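Local structure of halogenase PltM (Pseudomonas fluorescens, 6BZN) at residues D214-F219 / F278-A283; D172-A177 / A187-A192; I83-Y88 / L148-K153. The protein halogenates phenolic substrates as a flavin-dependent enzyme, accepting chloride, bromide or iodide. All blocks are in the same frame, centred on the assembly; numbering follows the deposited sequence.

Interaction 1 (D214-F219 / F278-A283); sequences DTCSFF and FQFNNA
F218 and F278 lie with their ring planes only 8° apart but offset within those near-parallel planes, so that little of one ring lies over the other, the centroids being 4.5 Å from each other. The offset carries the F218 side chain root over its neighbour: F218 CB stands 3.7 Å from the centroid of the F278 ring, 19° off the normal, a CH-pi contact. F278 can reach this place because its CG sits between the backbone N and the carbonyl carbon (chi1 63°), which swings the ring across to the other strand. The same two residues join through their backbones as an antiparallel hydrogen-bonded pair. F218 N donates to F278 O at 2.8 Å, and F278 N returns the bond to F218 O at 2.7 Å. Further along the same face, C216 SG approaches the F280 ring at its edge and touches F280 CB at 3.6 Å.

At the end of the strand pair the chemistry turns polar. D214 and N282 cross nearly at a right angle; N282 ND2 donates to D214 OD1 over 3.0 Å, in the plane of its own amide but from above the carboxylate plane, while N282 N bonds to D214 O at 2.8 Å. N282 is thus held by both backbone and side chain, and its ND2 also serves P322 O. N281 OD1 accepts from A283 N in an Asx turn.

Both strands are inner members of a mixed sheet, with strand 256-262 beyond 273-281 and strand 313-321 beyond 215-223. Helix 291-301 packs on the face carrying F218, F278 and F280; Y404 of helix 383-406 touches T215, Q279 and N281 on the other.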
loop_
_atom_site.group_PDB
_atom_site.type_symbol
_atom_site.label_atom_id
_atom_site.label_comp_id
_atom_site.label_asym_id
_atom_site.label_seq_id
_atom_site.Cartn_x
_atom_site.Cartn_y
_atom_site.Cartn_z
ATOM N N ASP A 214 -8.695 11.369 8.498
ATOM C CA ASP A 214 -9.744 11.981 7.681
ATOM C C ASP A 214 -9.038 12.826 6.630
ATOM O O ASP A 214 -8.664 13.975 6.890
ATOM C CB ASP A 214 -10.652 12.814 8.590
ATOM C CG ASP A 214 -11.850 13.433 7.869
ATOM O OD1 ASP A 214 -12.014 13.313 6.635
ATOM O OD2 ASP A 214 -12.655 14.064 8.592
ATOM N N THR A 215 -8.829 12.238 5.449
ATOM C CA THR A 215 -8.041 12.850 4.413
ATOM C C THR A 215 -8.689 12.734 3.058
ATOM O O THR A 215 -9.504 11.838 2.825
ATOM C CB THR A 215 -6.617 12.240 4.296
ATOM O OG1 THR A 215 -6.691 10.835 4.053
ATOM C CG2 THR A 215 -5.790 12.507 5.555
ATOM N N CYS A 216 -8.300 13.659 2.184
ATOM C CA CYS A 216 -8.715 13.691 0.788
ATOM C C CYS A 216 -7.467 13.529 -0.073
ATOM O O CYS A 216 -6.336 13.622 0.432
ATOM C CB CYS A 216 -9.438 15.002 0.448
ATOM S SG CYS A 216 -8.447 16.495 0.649
ATOM N N SER A 217 -7.672 13.256 -1.359
ATOM C CA SER A 217 -6.581 13.052 -2.290
ATOM C C SER A 217 -6.928 13.581 -3.675
ATOM O O SER A 217 -8.047 13.366 -4.167
ATOM C CB SER A 217 -6.241 11.555 -2.366
ATOM O OG SER A 217 -5.099 11.339 -3.174
ATOM N N PHE A 218 -5.960 14.271 -4.281
ATOM C CA PHE A 218 -5.985 14.692 -5.678
ATOM C C PHE A 218 -4.806 14.012 -6.369
ATOM O O PHE A 218 -3.669 14.145 -5.894
ATOM C CB PHE A 218 -5.749 16.185 -5.819
ATOM C CG PHE A 218 -6.792 17.076 -5.184
ATOM C CD1 PHE A 218 -6.740 17.372 -3.831
ATOM C CD2 PHE A 218 -7.740 17.718 -5.971
ATOM C CE1 PHE A 218 -7.651 18.240 -3.251
ATOM C CE2 PHE A 218 -8.666 18.582 -5.407
ATOM C CZ PHE A 218 -8.619 18.850 -4.042
ATOM N N PHE A 219 -5.033 13.318 -7.479
ATOM C CA PHE A 219 -3.942 12.621 -8.152
ATOM C C PHE A 219 -4.055 12.583 -9.667
ATOM O O PHE A 219 -5.152 12.636 -10.247
ATOM C CB PHE A 219 -3.755 11.203 -7.601
ATOM C CG PHE A 219 -5.026 10.408 -7.500
ATOM C CD1 PHE A 219 -5.866 10.555 -6.402
ATOM C CD2 PHE A 219 -5.391 9.533 -8.501
ATOM C CE1 PHE A 219 -7.049 9.830 -6.301
ATOM C CE2 PHE A 219 -6.564 8.796 -8.403
ATOM C CZ PHE A 219 -7.390 8.942 -7.301
ATOM N N PHE A 278 -1.635 14.832 -4.213
ATOM C CA PHE A 278 -1.573 15.640 -2.986
ATOM C C PHE A 278 -2.783 15.407 -2.108
ATOM O O PHE A 278 -3.913 15.239 -2.603
ATOM C CB PHE A 278 -1.272 17.134 -3.234
ATOM C CG PHE A 278 -2.297 17.882 -4.037
ATOM C CD1 PHE A 278 -2.285 17.837 -5.435
ATOM C CD2 PHE A 278 -3.205 18.716 -3.409
ATOM C CE1 PHE A 278 -3.209 18.559 -6.175
ATOM C CE2 PHE A 278 -4.128 19.448 -4.150
ATOM C CZ PHE A 278 -4.125 19.374 -5.532
ATOM N N GLN A 279 -2.509 15.332 -0.802
ATOM C CA GLN A 279 -3.478 14.913 0.193
ATOM C C GLN A 279 -3.581 15.960 1.266
ATOM O O GLN A 279 -2.556 16.508 1.683
ATOM C CB GLN A 279 -3.042 13.611 0.879
ATOM C CG GLN A 279 -3.124 12.346 0.025
ATOM C CD GLN A 279 -2.273 12.381 -1.231
ATOM O OE1 GLN A 279 -2.786 12.286 -2.343
ATOM N NE2 GLN A 279 -0.959 12.525 -1.061
ATOM N N PHE A 280 -4.801 16.222 1.728
ATOM C CA PHE A 280 -5.020 17.097 2.880
ATOM C C PHE A 280 -5.671 16.362 4.047
ATOM O O PHE A 280 -6.569 15.558 3.871
ATOM C CB PHE A 280 -5.894 18.301 2.503
ATOM C CG PHE A 280 -5.266 19.209 1.494
ATOM C CD1 PHE A 280 -4.107 19.922 1.816
ATOM C CD2 PHE A 280 -5.831 19.380 0.240
ATOM C CE1 PHE A 280 -3.518 20.777 0.888
ATOM C CE2 PHE A 280 -5.255 20.226 -0.687
ATOM C CZ PHE A 280 -4.091 20.922 -0.368
ATOM N N ASN A 281 -5.188 16.679 5.242
ATOM C CA ASN A 281 -5.877 16.410 6.477
ATOM C C ASN A 281 -7.103 17.326 6.527
ATOM O O ASN A 281 -6.974 18.538 6.704
ATOM C CB ASN A 281 -4.934 16.693 7.649
ATOM C CG ASN A 281 -5.565 16.427 8.992
ATOM O OD1 ASN A 281 -6.755 16.155 9.091
ATOM N ND2 ASN A 281 -4.759 16.491 10.041
ATOM N N ASN A 282 -8.291 16.739 6.381
ATOM C CA ASN A 282 -9.545 17.512 6.296
ATOM C C ASN A 282 -9.861 18.257 7.600
ATOM O O ASN A 282 -10.602 19.243 7.587
ATOM C CB ASN A 282 -10.725 16.611 5.926
ATOM C CG ASN A 282 -10.690 16.127 4.479
ATOM O OD1 ASN A 282 -10.409 16.889 3.557
ATOM N ND2 ASN A 282 -11.042 14.866 4.272
ATOM N N ALA A 283 -9.289 17.802 8.711
ATOM C CA ALA A 283 -9.365 18.537 9.978
ATOM C C ALA A 283 -8.593 19.855 9.956
ATOM O O ALA A 283 -8.868 20.723 10.784
ATOM C CB ALA A 283 -8.869 17.671 11.130
HETATM O O HOH W 1 -7.267 13.462 9.777
#

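Interaction 2 (D172-A177 / A187-A192); sequences DGVEVA and AFIIDA
The segments meet at G173 and A187, whose CA atoms are 4.4 Å apart, and then diverge: the axes of strands 173-177 and 188-191 run at 62° and come no nearer than 6.6 Å, too skewed for a shared sheet. At the backbone angles of G173 any side chain would collide with D172 O, which accounts for the glycine.

Beyond this near point the joint is made by branched side chains. V174 and I189 cross at about a right angle, and both methyls of the valine close on one branch of the isoleucine: V174 CG1 and V174 CG2 each lie 4.0 Å from I189 CG2. The longer arm of I189 serves the next residue on the same side of the strand. With I189 CG1 opposite the backbone N (chi1 -173°) and the chain extended onward, I189 CD1 reaches V176 CG2 at 3.9 Å.

The chain turns a corner at A187, passing from strand 181-186 of a small antiparallel sheet into strand 188-191 of the five-stranded parallel sheet, which is consistent with the Rossmann-type nucleotide-binding fold of flavin monooxygenases. The contact therefore joins two sheets across that corner. An alanine in place of V174 would remove both methyls and would probably leave a gap beside I189 CG2, taking away one of several supports of the isoleucine.

Other side chains add to this apolar layer: L169 of strand 164-170 touches both V174 and I189, while I27 and I29 of strand 24-29 meet V176 and I189 respectively. At the corner, A187 O accepts a hydrogen bond from R335 NH1.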
loop_
_atom_site.group_PDB
_atom_site.type_symbol
_atom_site.label_atom_id
_atom_site.label_comp_id
_atom_site.label_asym_id
_atom_site.label_seq_id
_atom_site.Cartn_x
_atom_site.Cartn_y
_atom_site.Cartn_z
ATOM N N ASP A 172 -25.962 -22.851 0.093
ATOM C CA ASP A 172 -25.287 -23.813 -0.799
ATOM C C ASP A 172 -24.408 -23.162 -1.891
ATOM O O ASP A 172 -23.962 -23.845 -2.813
ATOM C CB ASP A 172 -26.296 -24.814 -1.406
ATOM C CG ASP A 172 -27.411 -24.149 -2.182
ATOM O OD1 ASP A 172 -27.436 -22.898 -2.275
ATOM O OD2 ASP A 172 -28.280 -24.894 -2.690
ATOM N N GLY A 173 -24.144 -21.864 -1.771
ATOM C CA GLY A 173 -23.262 -21.177 -2.708
ATOM C C GLY A 173 -23.658 -19.751 -2.977
ATOM O O GLY A 173 -24.417 -19.145 -2.218
ATOM N N VAL A 174 -23.135 -19.221 -4.074
ATOM C CA VAL A 174 -23.338 -17.842 -4.444
ATOM C C VAL A 174 -23.911 -17.815 -5.842
ATOM O O VAL A 174 -23.577 -18.659 -6.662
ATOM C CB VAL A 174 -21.998 -17.080 -4.414
ATOM C CG1 VAL A 174 -22.165 -15.646 -4.882
ATOM C CG2 VAL A 174 -21.432 -17.119 -3.005
ATOM N N GLU A 175 -24.776 -16.850 -6.116
ATOM C CA GLU A 175 -25.320 -16.704 -7.455
ATOM C C GLU A 175 -25.232 -15.254 -7.890
ATOM O O GLU A 175 -25.749 -14.371 -7.214
ATOM C CB GLU A 175 -26.756 -17.231 -7.526
ATOM C CG GLU A 175 -27.328 -17.159 -8.941
ATOM C CD GLU A 175 -28.638 -17.917 -9.135
ATOM O OE1 GLU A 175 -28.985 -18.778 -8.302
ATOM O OE2 GLU A 175 -29.308 -17.658 -10.160
ATOM N N VAL A 176 -24.591 -15.014 -9.029
ATOM C CA VAL A 176 -24.408 -13.669 -9.542
ATOM C C VAL A 176 -25.198 -13.544 -10.841
ATOM O O VAL A 176 -24.978 -14.307 -11.781
ATOM C CB VAL A 176 -22.915 -13.321 -9.763
ATOM C CG1 VAL A 176 -22.773 -11.889 -10.280
ATOM C CG2 VAL A 176 -22.130 -13.496 -8.461
ATOM N N ALA A 177 -26.120 -12.585 -10.864
ATOM C CA ALA A 177 -26.885 -12.269 -12.057
ATOM C C ALA A 177 -26.146 -11.183 -12.814
ATOM O O ALA A 177 -25.611 -10.252 -12.202
ATOM C CB ALA A 177 -28.280 -11.807 -11.677
ATOM N N ALA A 187 -19.142 -21.624 -5.332
ATOM C CA ALA A 187 -19.118 -21.964 -3.914
ATOM C C ALA A 187 -18.792 -20.759 -3.027
ATOM O O ALA A 187 -19.159 -20.754 -1.846
ATOM C CB ALA A 187 -18.133 -23.088 -3.648
ATOM N N PHE A 188 -18.113 -19.753 -3.584
ATOM C CA PHE A 188 -17.503 -18.682 -2.782
ATOM C C PHE A 188 -17.252 -17.458 -3.660
ATOM O O PHE A 188 -16.959 -17.599 -4.858
ATOM C CB PHE A 188 -16.173 -19.180 -2.236
ATOM C CG PHE A 188 -15.625 -18.401 -1.065
ATOM C CD1 PHE A 188 -16.208 -18.502 0.187
ATOM C CD2 PHE A 188 -14.472 -17.635 -1.200
ATOM C CE1 PHE A 188 -15.683 -17.828 1.284
ATOM C CE2 PHE A 188 -13.926 -16.970 -0.110
ATOM C CZ PHE A 188 -14.532 -17.060 1.133
ATOM N N ILE A 189 -17.367 -16.276 -3.068
ATOM C CA ILE A 189 -17.122 -15.023 -3.803
ATOM C C ILE A 189 -16.078 -14.177 -3.065
ATOM O O ILE A 189 -16.156 -13.995 -1.856
ATOM C CB ILE A 189 -18.433 -14.253 -4.117
ATOM C CG1 ILE A 189 -18.154 -13.048 -5.019
ATOM C CG2 ILE A 189 -19.191 -13.800 -2.870
ATOM C CD1 ILE A 189 -19.377 -12.599 -5.808
ATOM N N ILE A 190 -15.080 -13.711 -3.806
ATOM C CA ILE A 190 -14.032 -12.840 -3.270
ATOM C C ILE A 190 -14.199 -11.460 -3.884
ATOM O O ILE A 190 -14.200 -11.323 -5.103
ATOM C CB ILE A 190 -12.632 -13.393 -3.574
ATOM C CG1 ILE A 190 -12.473 -14.738 -2.877
ATOM C CG2 ILE A 190 -11.535 -12.431 -3.104
ATOM C CD1 ILE A 190 -11.259 -15.522 -3.317
ATOM N N ASP A 191 -14.349 -10.446 -3.039
ATOM C CA ASP A 191 -14.423 -9.078 -3.506
ATOM C C ASP A 191 -13.021 -8.479 -3.548
ATOM O O ASP A 191 -12.460 -8.091 -2.506
ATOM C CB ASP A 191 -15.323 -8.218 -2.622
ATOM C CG ASP A 191 -15.700 -6.896 -3.281
ATOM O OD1 ASP A 191 -14.942 -6.383 -4.142
ATOM O OD2 ASP A 191 -16.790 -6.377 -2.944
ATOM N N ALA A 192 -12.491 -8.368 -4.760
ATOM C CA ALA A 192 -11.167 -7.814 -5.011
ATOM C C ALA A 192 -11.274 -6.422 -5.627
ATOM O O ALA A 192 -10.320 -5.931 -6.225
ATOM C CB ALA A 192 -10.390 -8.752 -5.936
#

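Interaction 3 (I83-Y88 / L148-K153); sequences IPEIAY and LMIALK
I150 is the apolar centre of this contact and meets I83 through one branch, E85 and I86 mainly through the other. Its branch methyl I150 CG2 touches I83 CG2 at 3.7 Å, branch against branch. The longer arm points elsewhere: with CG1 opposite the carbonyl carbon (chi1 -59°) and the chain extended beyond it, I150 CD1 comes to 4.0 Å from I86 CG1, where the two side chains cross at about a right angle, and to 3.9 Å from E85 CB. One methyl end thus lies against the root of an acidic side chain as well as against an isoleucine.

The short helix 84-88, only weakly bonded internally, runs antiparallel to helix 148-153, with an angle of 179° between the short axes. At a closest axis distance of 10.6 Å the backbones stay well separated, the nearest CA atoms being those of E85 and I150, so the space between is bridged by side chains. Helix 33-44, at the glycine-rich segment of what is probably a Rossmann-type FAD-binding fold, contributes A40 to both I83 and I150, and L37 to I86. Helix 68-81 packs on I86 through L74 and L77.

The charged part lies on a more exposed side. K153 NZ donates to E85 OE1 at 2.8 Å in a salt bridge, arriving on the syn side of the carboxylate, 27° out of its plane; E85 OE2 is farther from the amine, at 3.3 Å. E85 extends beyond CG while K153 bends at chi3, and the two chains cross nearly perpendicularly; on the glutamate side, E85 OE1 also lies 3.7 Å from I150 CG1.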
loop_
_atom_site.group_PDB
_atom_site.type_symbol
_atom_site.label_atom_id
_atom_site.label_comp_id
_atom_site.label_asym_id
_atom_site.label_seq_id
_atom_site.Cartn_x
_atom_site.Cartn_y
_atom_site.Cartn_z
ATOM N N ILE A 83 4.298 -20.017 -9.138
ATOM C CA ILE A 83 4.071 -19.198 -10.306
ATOM C C ILE A 83 5.214 -18.205 -10.398
ATOM O O ILE A 83 5.139 -17.119 -9.818
ATOM C CB ILE A 83 2.705 -18.465 -10.259
ATOM C CG1 ILE A 83 1.581 -19.468 -10.003
ATOM C CG2 ILE A 83 2.487 -17.747 -11.576
ATOM C CD1 ILE A 83 0.173 -18.897 -9.971
ATOM N N PRO A 84 6.286 -18.556 -11.131
ATOM C CA PRO A 84 7.432 -17.641 -11.247
ATOM C C PRO A 84 7.146 -16.195 -11.671
ATOM O O PRO A 84 7.821 -15.280 -11.188
ATOM C CB PRO A 84 8.302 -18.308 -12.324
ATOM C CG PRO A 84 7.981 -19.741 -12.237
ATOM C CD PRO A 84 6.577 -19.876 -11.723
ATOM N N GLU A 85 6.189 -15.980 -12.581
ATOM C CA GLU A 85 5.933 -14.634 -13.111
ATOM C C GLU A 85 5.463 -13.656 -12.054
ATOM O O GLU A 85 5.643 -12.463 -12.222
ATOM C CB GLU A 85 4.930 -14.630 -14.295
ATOM C CG GLU A 85 5.535 -15.107 -15.612
ATOM C CD GLU A 85 4.678 -14.791 -16.840
ATOM O OE1 GLU A 85 3.434 -14.718 -16.721
ATOM O OE2 GLU A 85 5.275 -14.622 -17.943
ATOM N N ILE A 86 4.863 -14.150 -10.977
ATOM C CA ILE A 86 4.463 -13.274 -9.883
ATOM C C ILE A 86 5.706 -12.600 -9.262
ATOM O O ILE A 86 5.670 -11.404 -8.966
ATOM C CB ILE A 86 3.605 -14.017 -8.834
ATOM C CG1 ILE A 86 2.269 -14.428 -9.445
ATOM C CG2 ILE A 86 3.337 -13.132 -7.622
ATOM C CD1 ILE A 86 1.399 -15.256 -8.531
ATOM N N ALA A 87 6.804 -13.343 -9.091
ATOM C CA ALA A 87 8.028 -12.780 -8.495
ATOM C C ALA A 87 8.658 -11.691 -9.371
ATOM O O ALA A 87 9.270 -10.774 -8.855
ATOM C CB ALA A 87 9.063 -13.872 -8.184
ATOM N N TYR A 88 8.487 -11.775 -10.687
ATOM C CA TYR A 88 8.935 -10.691 -11.583
ATOM C C TYR A 88 8.450 -9.312 -11.148
ATOM O O TYR A 88 9.202 -8.333 -11.215
ATOM C CB TYR A 88 8.475 -10.910 -13.028
ATOM C CG TYR A 88 9.047 -12.126 -13.709
ATOM C CD1 TYR A 88 10.135 -12.817 -13.171
ATOM C CD2 TYR A 88 8.538 -12.551 -14.933
ATOM C CE1 TYR A 88 10.660 -13.926 -13.798
ATOM C CE2 TYR A 88 9.073 -13.654 -15.578
ATOM C CZ TYR A 88 10.134 -14.333 -14.995
ATOM O OH TYR A 88 10.706 -15.422 -15.590
ATOM N N LEU A 148 -3.305 -9.890 -14.888
ATOM C CA LEU A 148 -4.462 -10.608 -15.431
ATOM C C LEU A 148 -4.020 -11.684 -16.422
ATOM O O LEU A 148 -4.587 -12.772 -16.455
ATOM C CB LEU A 148 -5.448 -9.666 -16.108
ATOM C CG LEU A 148 -6.721 -10.333 -16.652
ATOM C CD1 LEU A 148 -7.495 -11.060 -15.555
ATOM C CD2 LEU A 148 -7.607 -9.285 -17.288
ATOM N N MET A 149 -3.028 -11.376 -17.243
ATOM C CA MET A 149 -2.517 -12.373 -18.181
ATOM C C MET A 149 -1.983 -13.610 -17.445
ATOM O O MET A 149 -2.188 -14.735 -17.913
ATOM C CB MET A 149 -1.465 -11.791 -19.108
ATOM C CG MET A 149 -1.989 -10.717 -20.040
ATOM S SD MET A 149 -0.608 -9.904 -20.879
ATOM C CE MET A 149 -1.418 -8.421 -21.488
ATOM N N ILE A 150 -1.350 -13.423 -16.285
ATOM C CA ILE A 150 -0.928 -14.578 -15.467
ATOM C C ILE A 150 -2.135 -15.472 -15.160
ATOM O O ILE A 150 -2.086 -16.687 -15.365
ATOM C CB ILE A 150 -0.267 -14.188 -14.123
ATOM C CG1 ILE A 150 0.971 -13.313 -14.364
ATOM C CG2 ILE A 150 0.120 -15.456 -13.357
ATOM C CD1 ILE A 150 1.674 -12.826 -13.113
ATOM N N ALA A 151 -3.204 -14.862 -14.655
ATOM C CA ALA A 151 -4.413 -15.606 -14.290
ATOM C C ALA A 151 -5.018 -16.353 -15.475
ATOM O O ALA A 151 -5.381 -17.533 -15.361
ATOM C CB ALA A 151 -5.443 -14.676 -13.702
ATOM N N LEU A 152 -5.129 -15.657 -16.604
ATOM C CA LEU A 152 -5.723 -16.245 -17.815
ATOM C C LEU A 152 -4.928 -17.454 -18.311
ATOM O O LEU A 152 -5.499 -18.465 -18.736
ATOM C CB LEU A 152 -5.802 -15.193 -18.931
ATOM C CG LEU A 152 -6.808 -14.072 -18.683
ATOM C CD1 LEU A 152 -6.628 -12.916 -19.666
ATOM C CD2 LEU A 152 -8.218 -14.618 -18.777
ATOM N N LYS A 153 -3.608 -17.336 -18.262
ATOM C CA LYS A 153 -2.727 -18.421 -18.715
ATOM C C LYS A 153 -2.793 -19.647 -17.804
ATOM O O LYS A 153 -2.460 -20.757 -18.227
ATOM C CB LYS A 153 -1.290 -17.923 -18.846
ATOM C CG LYS A 153 -1.101 -16.951 -20.006
ATOM C CD LYS A 153 0.349 -16.536 -20.206
ATOM C CE LYS A 153 0.900 -15.768 -19.022
ATOM N NZ LYS A 153 2.335 -15.464 -19.229
#

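In the fold
Interaction 1 is a buried pairing of neighbouring strands within one sheet, held by backbone hydrogen bonds and aromatic rings, with a polar clasp at one end. Interaction 2, also buried, joins two sheets through aliphatic branches, and interaction 3 sets two helices side by side with isoleucines in the interior and a salt bridge at the more exposed side. The three share no secondary-structure element. Interactions 2 and 3 are the nearer pair, their centres about 23 Å apart; interaction 2 includes a strand of the probable nucleotide-binding sheet, while interaction 3 packs on helix 33-44 of that fold. Interactions 1 and 3 lie on opposite sides of the chain's centre, with centres about 34 Å apart.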